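Local coordinates for protein cellobiose 2-epimerase (Ruminococcus albus, PDB 3VW5) that is a sugar epimerase with an (alpha/alpha)6 barrel fold that probably interconverts cellobiose and 4-O-beta-D-glucopyranosyl-D-mannose, at residues Y61-G66 with M378-I383; A133-L138 with T190-A195; I182-E187 with C371-G376. The protein carries 2 engineered substitutions. All blocks are in the same frame, centred on the assembly; numbering follows the deposited sequence.

Contact 1. Residues Y61-G66 with M378-I383; sequences YMTLGG and MCMEVI
Thr63 faces Met380 and Ile383 across a small interface between helices 47-64 and 373-385, neighbours in the (alpha/alpha)6 barrel. Its two branches have different partners. The hydroxyl goes to Met380: Thr63 OG1 is 4.0 Å from Met380 SD, with CB and CG of the same methionine slightly farther off. This is a van der Waals contact. The polar need of OG1 is met within its own helix, by a hydrogen bond to Asn59 O. The methyl goes to Ile383, with Thr63 CG2 4.1 Å from Ile383 CG2. The threonine torsion explains the split. At chi1 -60° OG1 stands beside the backbone N, next to its bond to Asn59, while CG2 points opposite the backbone N, beside the carbonyl carbon, and so meets Ile383. Met380 CG stands beside the backbone N, and the straight chi2 (-178°) carries the sulfur out to the hydroxyl; the bend at chi3 turns only the terminal methyl CE. Leu64 adds a looser apolar touch between its CD2 and Ile383 CD1, at 4.4 Å. Helix 47-64 ends here: Gly65 N still bonds to Tyr61 O at 2.8 Å, but Gly65 turns to positive phi. Helix 2-19 flanks the contact, with Arg7 touching both Leu64 and Ile383. Met380 also packs on Phe56 and Asn59 of helix 47-64. On helix 373-385, Met378 and Val382 are turned to helix 303-318.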
loop_
_atom_site.group_PDB
_atom_site.type_symbol
_atom_site.label_atom_id
_atom_site.label_comp_id
_atom_site.label_asym_id
_atom_site.label_seq_id
_atom_site.Cartn_x
_atom_site.Cartn_y
_atom_site.Cartn_z
ATOM N N TYR A 61 -2.435 15.215 -7.201
ATOM C CA TYR A 61 -2.058 16.534 -7.657
ATOM C C TYR A 61 -1.036 16.441 -8.801
ATOM O O TYR A 61 -1.165 17.123 -9.828
ATOM C CB TYR A 61 -1.539 17.373 -6.496
ATOM C CG TYR A 61 -0.921 18.670 -6.937
ATOM C CD1 TYR A 61 -1.710 19.711 -7.417
ATOM C CD2 TYR A 61 0.460 18.856 -6.879
ATOM C CE1 TYR A 61 -1.146 20.896 -7.822
ATOM C CE2 TYR A 61 1.032 20.038 -7.277
ATOM C CZ TYR A 61 0.225 21.059 -7.752
ATOM O OH TYR A 61 0.798 22.242 -8.162
ATOM N N MET A 62 -0.038 15.578 -8.640
ATOM C CA MET A 62 0.973 15.410 -9.679
ATOM C C MET A 62 0.411 14.772 -10.956
ATOM O O MET A 62 1.075 14.749 -11.985
ATOM C CB MET A 62 2.158 14.584 -9.165
ATOM C CG MET A 62 3.056 15.297 -8.156
ATOM S SD MET A 62 4.602 14.395 -7.796
ATOM C CE MET A 62 4.016 13.015 -6.802
ATOM N N THR A 63 -0.808 14.252 -10.905
ATOM C CA THR A 63 -1.336 13.530 -12.058
ATOM C C THR A 63 -2.376 14.358 -12.819
ATOM O O THR A 63 -2.406 14.375 -14.053
ATOM C CB THR A 63 -1.924 12.169 -11.625
ATOM O OG1 THR A 63 -0.888 11.389 -11.019
ATOM C CG2 THR A 63 -2.495 11.405 -12.814
ATOM N N LEU A 64 -3.199 15.068 -12.064
ATOM C CA LEU A 64 -4.330 15.784 -12.623
ATOM C C LEU A 64 -4.152 17.297 -12.495
ATOM O O LEU A 64 -4.775 18.073 -13.229
ATOM C CB LEU A 64 -5.595 15.357 -11.887
ATOM C CG LEU A 64 -5.750 13.852 -11.710
ATOM C CD1 LEU A 64 -6.933 13.583 -10.835
ATOM C CD2 LEU A 64 -5.896 13.158 -13.048
ATOM N N GLY A 65 -3.299 17.710 -11.560
ATOM C CA GLY A 65 -3.194 19.109 -11.209
ATOM C C GLY A 65 -4.422 19.524 -10.420
ATOM O O GLY A 65 -5.322 18.716 -10.186
ATOM N N GLY A 66 -4.463 20.783 -10.003
ATOM C CA GLY A 66 -5.582 21.285 -9.239
ATOM C C GLY A 66 -5.147 21.644 -7.837
ATOM O O GLY A 66 -5.019 20.779 -6.978
ATOM N N MET A 378 -4.301 2.750 -8.229
ATOM C CA MET A 378 -4.685 2.036 -9.456
ATOM C C MET A 378 -5.164 2.992 -10.551
ATOM O O MET A 378 -4.791 2.866 -11.720
ATOM C CB MET A 378 -5.770 0.998 -9.168
ATOM C CG MET A 378 -6.237 0.231 -10.390
ATOM S SD MET A 378 -7.987 -0.169 -10.248
ATOM C CE MET A 378 -8.723 1.469 -10.251
ATOM N N CYS A 379 -5.999 3.946 -10.168
ATOM C CA CYS A 379 -6.505 4.896 -11.139
ATOM C C CYS A 379 -5.334 5.643 -11.772
ATOM O O CYS A 379 -5.194 5.666 -13.009
ATOM C CB CYS A 379 -7.522 5.836 -10.500
ATOM S SG CYS A 379 -8.975 4.958 -9.841
ATOM N N MET A 380 -4.470 6.199 -10.924
ATOM C CA MET A 380 -3.320 6.958 -11.399
ATOM C C MET A 380 -2.339 6.132 -12.203
ATOM O O MET A 380 -1.799 6.613 -13.203
ATOM C CB MET A 380 -2.623 7.654 -10.239
ATOM C CG MET A 380 -3.582 8.549 -9.504
ATOM S SD MET A 380 -2.876 9.478 -8.152
ATOM C CE MET A 380 -3.878 8.916 -6.766
ATOM N N GLU A 381 -2.111 4.890 -11.798
ATOM C CA GLU A 381 -1.147 4.056 -12.501
ATOM C C GLU A 381 -1.649 3.713 -13.892
ATOM O O GLU A 381 -0.863 3.582 -14.833
ATOM C CB GLU A 381 -0.843 2.783 -11.710
ATOM C CG GLU A 381 0.208 2.942 -10.613
ATOM C CD GLU A 381 1.647 3.065 -11.144
ATOM O OE1 GLU A 381 1.955 2.508 -12.235
ATOM O OE2 GLU A 381 2.474 3.716 -10.452
ATOM N N VAL A 382 -2.967 3.567 -14.011
ATOM C CA VAL A 382 -3.606 3.165 -15.261
ATOM C C VAL A 382 -3.523 4.327 -16.221
ATOM O O VAL A 382 -3.120 4.178 -17.384
ATOM C CB VAL A 382 -5.088 2.796 -15.051
ATOM C CG1 VAL A 382 -5.834 2.798 -16.385
ATOM C CG2 VAL A 382 -5.221 1.440 -14.354
ATOM N N ILE A 383 -3.906 5.489 -15.704
ATOM C CA ILE A 383 -3.825 6.734 -16.436
ATOM C C ILE A 383 -2.409 6.929 -16.963
ATOM O O ILE A 383 -2.194 7.169 -18.153
ATOM C CB ILE A 383 -4.209 7.924 -15.529
ATOM C CG1 ILE A 383 -5.729 7.998 -15.378
ATOM C CG2 ILE A 383 -3.640 9.222 -16.086
ATOM C CD1 ILE A 383 -6.188 8.997 -14.361
#

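Contact 2. Residues A133-L138 with T190-A195; sequences ALAYRL and TELYKA. Engineered in segment 133-138: Leu138 (natural residue Pro).
Leu192 packs against Ala135 and Tyr136 where two helices of the (alpha/alpha)6 barrel meet. Helix 129-145 belongs to the outer layer and helix 179-196 to the inner one. Their closest CA atoms here are those of Ala135 and Leu192, 7.4 Å apart.

The apolar part centres on the two methyls of Leu192. CD2 meets both partners. It sits over one face of the Tyr136 ring in a CH-pi contact, 4.2 Å from the ring centroid and 17° off the ring normal. It is shifted toward the rim, on the hydroxyl side, so CZ is its nearest ring atom. The same Leu192 CD2 also lies 4.2 Å from Ala135 CB. One methyl thus fills the corner between the small alanine and the aromatic ring. Leu192 CD1 lies on the same side of the ring plane, by the CD1-CE1 edge, 4.1 Å from Tyr136 CD1 and equally near CE1. The tyrosine does not start out aimed at Leu192. With chi1 -82° its CG lies on the far side of CB from the carbonyl carbon, and the long ring then brings its outer end to the other helix. Val201 of helix 199-216 touches both Tyr136 and Leu192. Ser120 of helix 109-126 also borders Leu192.

The polar part belongs to the tyrosine hydroxyl. Tyr136 OH is hydrogen-bonded to Asp196 OD2, just beyond the second segment. A water provides a second polar link. It donates to Tyr136 OH at 2.6 Å and to the backbone oxygen Leu192 O at 2.7 Å.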
loop_
_atom_site.group_PDB
_atom_site.type_symbol
_atom_site.label_atom_id
_atom_site.label_comp_id
_atom_site.label_asym_id
_atom_site.label_seq_id
_atom_site.Cartn_x
_atom_site.Cartn_y
_atom_site.Cartn_z
ATOM N N ALA A 133 13.508 16.363 4.370
ATOM C CA ALA A 133 14.222 16.193 5.622
ATOM C C ALA A 133 13.508 15.165 6.558
ATOM O O ALA A 133 14.125 14.231 7.068
ATOM C CB ALA A 133 14.409 17.542 6.312
ATOM N N LEU A 134 12.210 15.339 6.773
ATOM C CA LEU A 134 11.460 14.416 7.592
ATOM C C LEU A 134 11.561 12.996 7.034
ATOM O O LEU A 134 11.684 12.016 7.771
ATOM C CB LEU A 134 10.013 14.856 7.638
ATOM C CG LEU A 134 9.585 15.588 8.911
ATOM C CD1 LEU A 134 10.772 16.232 9.572
ATOM C CD2 LEU A 134 8.495 16.614 8.580
ATOM N N ALA A 135 11.522 12.883 5.719
ATOM C CA ALA A 135 11.640 11.587 5.092
ATOM C C ALA A 135 12.969 10.926 5.459
ATOM O O ALA A 135 13.001 9.752 5.866
ATOM C CB ALA A 135 11.468 11.707 3.592
ATOM N N TYR A 136 14.062 11.673 5.329
ATOM C CA TYR A 136 15.379 11.143 5.666
ATOM C C TYR A 136 15.461 10.880 7.158
ATOM O O TYR A 136 16.045 9.893 7.590
ATOM C CB TYR A 136 16.482 12.114 5.243
ATOM C CG TYR A 136 16.857 12.028 3.787
ATOM C CD1 TYR A 136 17.551 10.933 3.303
ATOM C CD2 TYR A 136 16.512 13.038 2.894
ATOM C CE1 TYR A 136 17.898 10.848 1.975
ATOM C CE2 TYR A 136 16.846 12.958 1.568
ATOM C CZ TYR A 136 17.549 11.859 1.112
ATOM O OH TYR A 136 17.909 11.752 -0.215
ATOM N N ARG A 137 14.857 11.762 7.949
ATOM C CA ARG A 137 14.856 11.580 9.390
ATOM C C ARG A 137 14.293 10.200 9.757
ATOM O O ARG A 137 14.840 9.504 10.610
ATOM C CB ARG A 137 14.062 12.679 10.104
ATOM C CG ARG A 137 14.166 12.546 11.611
ATOM C CD ARG A 137 13.199 13.429 12.361
ATOM N NE ARG A 137 13.890 14.259 13.346
ATOM C CZ ARG A 137 14.291 15.514 13.123
ATOM N NH1 ARG A 137 14.060 16.113 11.942
ATOM N NH2 ARG A 137 14.924 16.181 14.087
ATOM N N LEU A 138 13.196 9.822 9.098
ATOM C CA LEU A 138 12.521 8.562 9.381
ATOM C C LEU A 138 13.254 7.357 8.768
ATOM O O LEU A 138 13.321 6.283 9.364
ATOM C CB LEU A 138 11.063 8.624 8.915
ATOM C CG LEU A 138 10.183 9.652 9.618
ATOM C CD1 LEU A 138 8.808 9.668 8.999
ATOM C CD2 LEU A 138 10.092 9.373 11.105
ATOM N N THR A 190 12.050 3.191 -2.694
ATOM C CA THR A 190 11.929 3.505 -4.110
ATOM C C THR A 190 11.555 4.972 -4.286
ATOM O O THR A 190 12.126 5.658 -5.124
ATOM C CB THR A 190 10.878 2.628 -4.814
ATOM O OG1 THR A 190 11.261 1.259 -4.710
ATOM C CG2 THR A 190 10.771 3.000 -6.289
ATOM N N GLU A 191 10.612 5.455 -3.487
ATOM C CA GLU A 191 10.093 6.807 -3.661
ATOM C C GLU A 191 11.089 7.845 -3.152
ATOM O O GLU A 191 11.212 8.908 -3.734
ATOM C CB GLU A 191 8.716 6.967 -2.975
ATOM C CG GLU A 191 7.967 8.270 -3.267
ATOM C CD GLU A 191 7.450 8.363 -4.708
ATOM O OE1 GLU A 191 6.787 9.379 -5.051
ATOM O OE2 GLU A 191 7.698 7.422 -5.502
ATOM N N LEU A 192 11.786 7.532 -2.064
ATOM C CA LEU A 192 12.815 8.409 -1.513
ATOM C C LEU A 192 13.958 8.539 -2.502
ATOM O O LEU A 192 14.576 9.582 -2.598
ATOM C CB LEU A 192 13.378 7.845 -0.207
ATOM C CG LEU A 192 13.601 8.825 0.951
ATOM C CD1 LEU A 192 14.691 8.306 1.894
ATOM C CD2 LEU A 192 13.914 10.225 0.455
ATOM N N TYR A 193 14.248 7.469 -3.231
ATOM C CA TYR A 193 15.352 7.512 -4.178
ATOM C C TYR A 193 14.927 8.291 -5.418
ATOM O O TYR A 193 15.679 9.103 -5.942
ATOM C CB TYR A 193 15.824 6.102 -4.539
ATOM C CG TYR A 193 17.001 6.080 -5.473
ATOM C CD1 TYR A 193 18.306 6.171 -4.987
ATOM C CD2 TYR A 193 16.815 5.986 -6.838
ATOM C CE1 TYR A 193 19.385 6.162 -5.834
ATOM C CE2 TYR A 193 17.888 5.974 -7.706
ATOM C CZ TYR A 193 19.177 6.060 -7.198
ATOM O OH TYR A 193 20.253 6.051 -8.070
ATOM N N LYS A 194 13.706 8.040 -5.873
ATOM C CA LYS A 194 13.116 8.805 -6.964
ATOM C C LYS A 194 13.198 10.293 -6.647
ATOM O O LYS A 194 13.530 11.105 -7.505
ATOM C CB LYS A 194 11.656 8.379 -7.169
ATOM C CG LYS A 194 10.871 9.209 -8.172
ATOM C CD LYS A 194 10.078 8.307 -9.099
ATOM C CE LYS A 194 10.376 8.613 -10.572
ATOM N NZ LYS A 194 9.763 7.596 -11.494
ATOM N N ALA A 195 12.913 10.638 -5.397
ATOM C CA ALA A 195 12.860 12.032 -4.985
ATOM C C ALA A 195 14.212 12.755 -4.989
ATOM O O ALA A 195 14.266 13.960 -5.274
ATOM C CB ALA A 195 12.205 12.163 -3.614
HETATM O O HOH W 1 17.216 9.855 -1.910
#

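Contact 3. Residues I182-E187 with C371-G376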
loop_
_atom_site.group_PDB
_atom_site.type_symbol
_atom_site.label_atom_id
_atom_site.label_comp_id
_atom_site.label_asym_id
_atom_site.label_seq_id
_atom_site.Cartn_x
_atom_site.Cartn_y
_atom_site.Cartn_z
ATOM N N ILE A 182 8.797 -5.912 4.295
ATOM C CA ILE A 182 9.896 -5.769 3.343
ATOM C C ILE A 182 9.382 -5.029 2.107
ATOM O O ILE A 182 9.967 -4.040 1.659
ATOM C CB ILE A 182 10.550 -7.133 2.990
ATOM C CG1 ILE A 182 11.156 -7.780 4.236
ATOM C CG2 ILE A 182 11.628 -6.974 1.933
ATOM C CD1 ILE A 182 11.713 -9.170 3.987
ATOM N N LEU A 183 8.254 -5.503 1.596
ATOM C CA LEU A 183 7.604 -4.935 0.428
ATOM C C LEU A 183 7.321 -3.431 0.579
ATOM O O LEU A 183 7.541 -2.640 -0.352
ATOM C CB LEU A 183 6.302 -5.695 0.170
ATOM C CG LEU A 183 5.635 -5.575 -1.202
ATOM C CD1 LEU A 183 4.657 -4.424 -1.248
ATOM C CD2 LEU A 183 6.684 -5.438 -2.282
ATOM N N HIS A 184 6.829 -3.031 1.744
ATOM C CA HIS A 184 6.550 -1.618 1.953
ATOM C C HIS A 184 7.786 -0.753 2.260
ATOM O O HIS A 184 7.770 0.457 2.037
ATOM C CB HIS A 184 5.371 -1.416 2.912
ATOM C CG HIS A 184 4.066 -1.824 2.302
ATOM N ND1 HIS A 184 3.463 -1.098 1.294
ATOM C CD2 HIS A 184 3.289 -2.916 2.493
ATOM C CE1 HIS A 184 2.358 -1.709 0.915
ATOM N NE2 HIS A 184 2.225 -2.812 1.632
ATOM N N LEU A 185 8.866 -1.375 2.724
ATOM C CA LEU A 185 10.170 -0.703 2.702
ATOM C C LEU A 185 10.635 -0.505 1.254
ATOM O O LEU A 185 11.060 0.588 0.876
ATOM C CB LEU A 185 11.218 -1.455 3.526
ATOM C CG LEU A 185 11.053 -1.400 5.050
ATOM C CD1 LEU A 185 12.015 -2.366 5.718
ATOM C CD2 LEU A 185 11.235 0.011 5.620
ATOM N N ILE A 186 10.541 -1.544 0.433
ATOM C CA ILE A 186 10.865 -1.365 -0.978
ATOM C C ILE A 186 10.087 -0.175 -1.551
ATOM O O ILE A 186 10.653 0.718 -2.159
ATOM C CB ILE A 186 10.605 -2.657 -1.783
ATOM C CG1 ILE A 186 11.689 -3.700 -1.483
ATOM C CG2 ILE A 186 10.521 -2.372 -3.263
ATOM C CD1 ILE A 186 11.264 -5.135 -1.733
ATOM N N GLU A 187 8.784 -0.158 -1.314
ATOM C CA GLU A 187 7.891 0.842 -1.866
ATOM C C GLU A 187 8.308 2.262 -1.462
ATOM O O GLU A 187 8.401 3.152 -2.310
ATOM C CB GLU A 187 6.482 0.539 -1.373
ATOM C CG GLU A 187 5.371 1.396 -1.923
ATOM C CD GLU A 187 4.075 1.110 -1.184
ATOM O OE1 GLU A 187 3.054 0.746 -1.829
ATOM O OE2 GLU A 187 4.083 1.231 0.066
ATOM N N CYS A 371 -8.395 3.216 3.063
ATOM C CA CYS A 371 -8.042 4.595 2.699
ATOM C C CYS A 371 -8.103 4.775 1.175
ATOM O O CYS A 371 -8.530 3.864 0.474
ATOM C CB CYS A 371 -6.630 4.929 3.211
ATOM S SG CYS A 371 -5.747 3.518 3.942
ATOM N N PRO A 372 -7.677 5.952 0.654
ATOM C CA PRO A 372 -7.742 6.142 -0.804
ATOM C C PRO A 372 -6.511 5.662 -1.556
ATOM O O PRO A 372 -6.421 5.867 -2.756
ATOM C CB PRO A 372 -7.880 7.664 -0.955
ATOM C CG PRO A 372 -7.234 8.216 0.226
ATOM C CD PRO A 372 -7.376 7.213 1.357
ATOM N N TYR A 373 -5.585 5.020 -0.861
ATOM C CA TYR A 373 -4.276 4.721 -1.425
ATOM C C TYR A 373 -4.287 3.606 -2.481
ATOM O O TYR A 373 -3.905 3.835 -3.634
ATOM C CB TYR A 373 -3.279 4.481 -0.284
ATOM C CG TYR A 373 -2.231 3.405 -0.482
ATOM C CD1 TYR A 373 -1.153 3.593 -1.343
ATOM C CD2 TYR A 373 -2.283 2.219 0.252
ATOM C CE1 TYR A 373 -0.184 2.611 -1.490
ATOM C CE2 TYR A 373 -1.322 1.237 0.110
ATOM C CZ TYR A 373 -0.277 1.431 -0.759
ATOM O OH TYR A 373 0.684 0.452 -0.900
ATOM N N HIS A 374 -4.757 2.418 -2.114
ATOM C CA HIS A 374 -4.815 1.319 -3.080
ATOM C C HIS A 374 -5.654 1.633 -4.325
ATOM O O HIS A 374 -5.206 1.408 -5.464
ATOM C CB HIS A 374 -5.295 0.017 -2.422
ATOM C CG HIS A 374 -4.254 -0.660 -1.582
ATOM N ND1 HIS A 374 -3.142 -1.273 -2.126
ATOM C CD2 HIS A 374 -4.162 -0.834 -0.241
ATOM C CE1 HIS A 374 -2.411 -1.792 -1.154
ATOM N NE2 HIS A 374 -3.011 -1.545 -0.002
ATOM N N ASN A 375 -6.874 2.131 -4.128
ATOM C CA ASN A 375 -7.750 2.350 -5.277
ATOM C C ASN A 375 -7.391 3.631 -6.037
ATOM O O ASN A 375 -7.467 3.675 -7.285
ATOM C CB ASN A 375 -9.240 2.276 -4.898
ATOM C CG ASN A 375 -9.594 3.215 -3.780
ATOM O OD1 ASN A 375 -8.738 3.946 -3.281
ATOM N ND2 ASN A 375 -10.859 3.214 -3.380
ATOM N N GLY A 376 -6.985 4.656 -5.279
ATOM C CA GLY A 376 -6.339 5.837 -5.837
ATOM C C GLY A 376 -5.129 5.504 -6.700
ATOM O O GLY A 376 -5.024 5.943 -7.855
#
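His184 and Glu187 meet Tyr373 across a wide gap between their backbones. The closest CA atoms of the two segments, those of His184 and His374, are 12.8 Å apart. Residues 182-187 are helical throughout. In 371-376, Pro372 takes the N-cap position and Tyr373 opens helix 373-385. Long side chains must therefore make the contact, and they come from opposite directions. Tyr373 OH donates to Glu187 OE1 at 2.6 Å, and OE1 accepts with its syn lone pair. OE1 lies in the plane of the tyrosine ring, but the carboxylate is turned 79° from that plane. Glu187 reaches out because its CG is opposite the backbone N (chi1 -175°) and the chain stays extended beyond it.

The centre of the contact is about 2 Å from the centre of the chain, inside the ring of inner helices of the (alpha/alpha)6 barrel. This is the region where enzymes of this fold commonly hold their active site.

The other carboxylate oxygen is used within the helix. His184 ND1 donates to Glu187 OE2 at 2.7 Å, with an N-H...O angle of 167°. The acceptor is in the imidazole plane, while the donor stands above the carboxylate plane. This bond helps fix the rotation of the imidazole, and Leu183 CD1 lies over the centre of one ring face. Arg377 forms a salt bridge to Glu187 OE1, so that oxygen has two partners. Phe114 meets the rings of both His184 and Tyr373, edge-to-face with the tyrosine. The edge of His184 turns its CE1 to Tyr373 OH at 3.3 Å.

How the contacts relate
The three contacts tie together helices of one (alpha/alpha)6 barrel. Contact 3 lies at its centre. The centres of contacts 1 and 2 are each about 15 Å from that of contact 3, and about 21 Å from each other. Contact 3 shares helix 373-385 with contact 1 and helix 179-196 with contact 2. In both shared helices the residues of contact 3 come first and the other contact follows. Along the chain, contact 1 joins residues 61-66 to residues 378-383, close to the end, and contacts 2 and 3 lie within that span. Contacts 2 and 3 cross in sequence. By joining an early helix, 47-64, to the last one, 373-385, contact 1 probably helps close the ring.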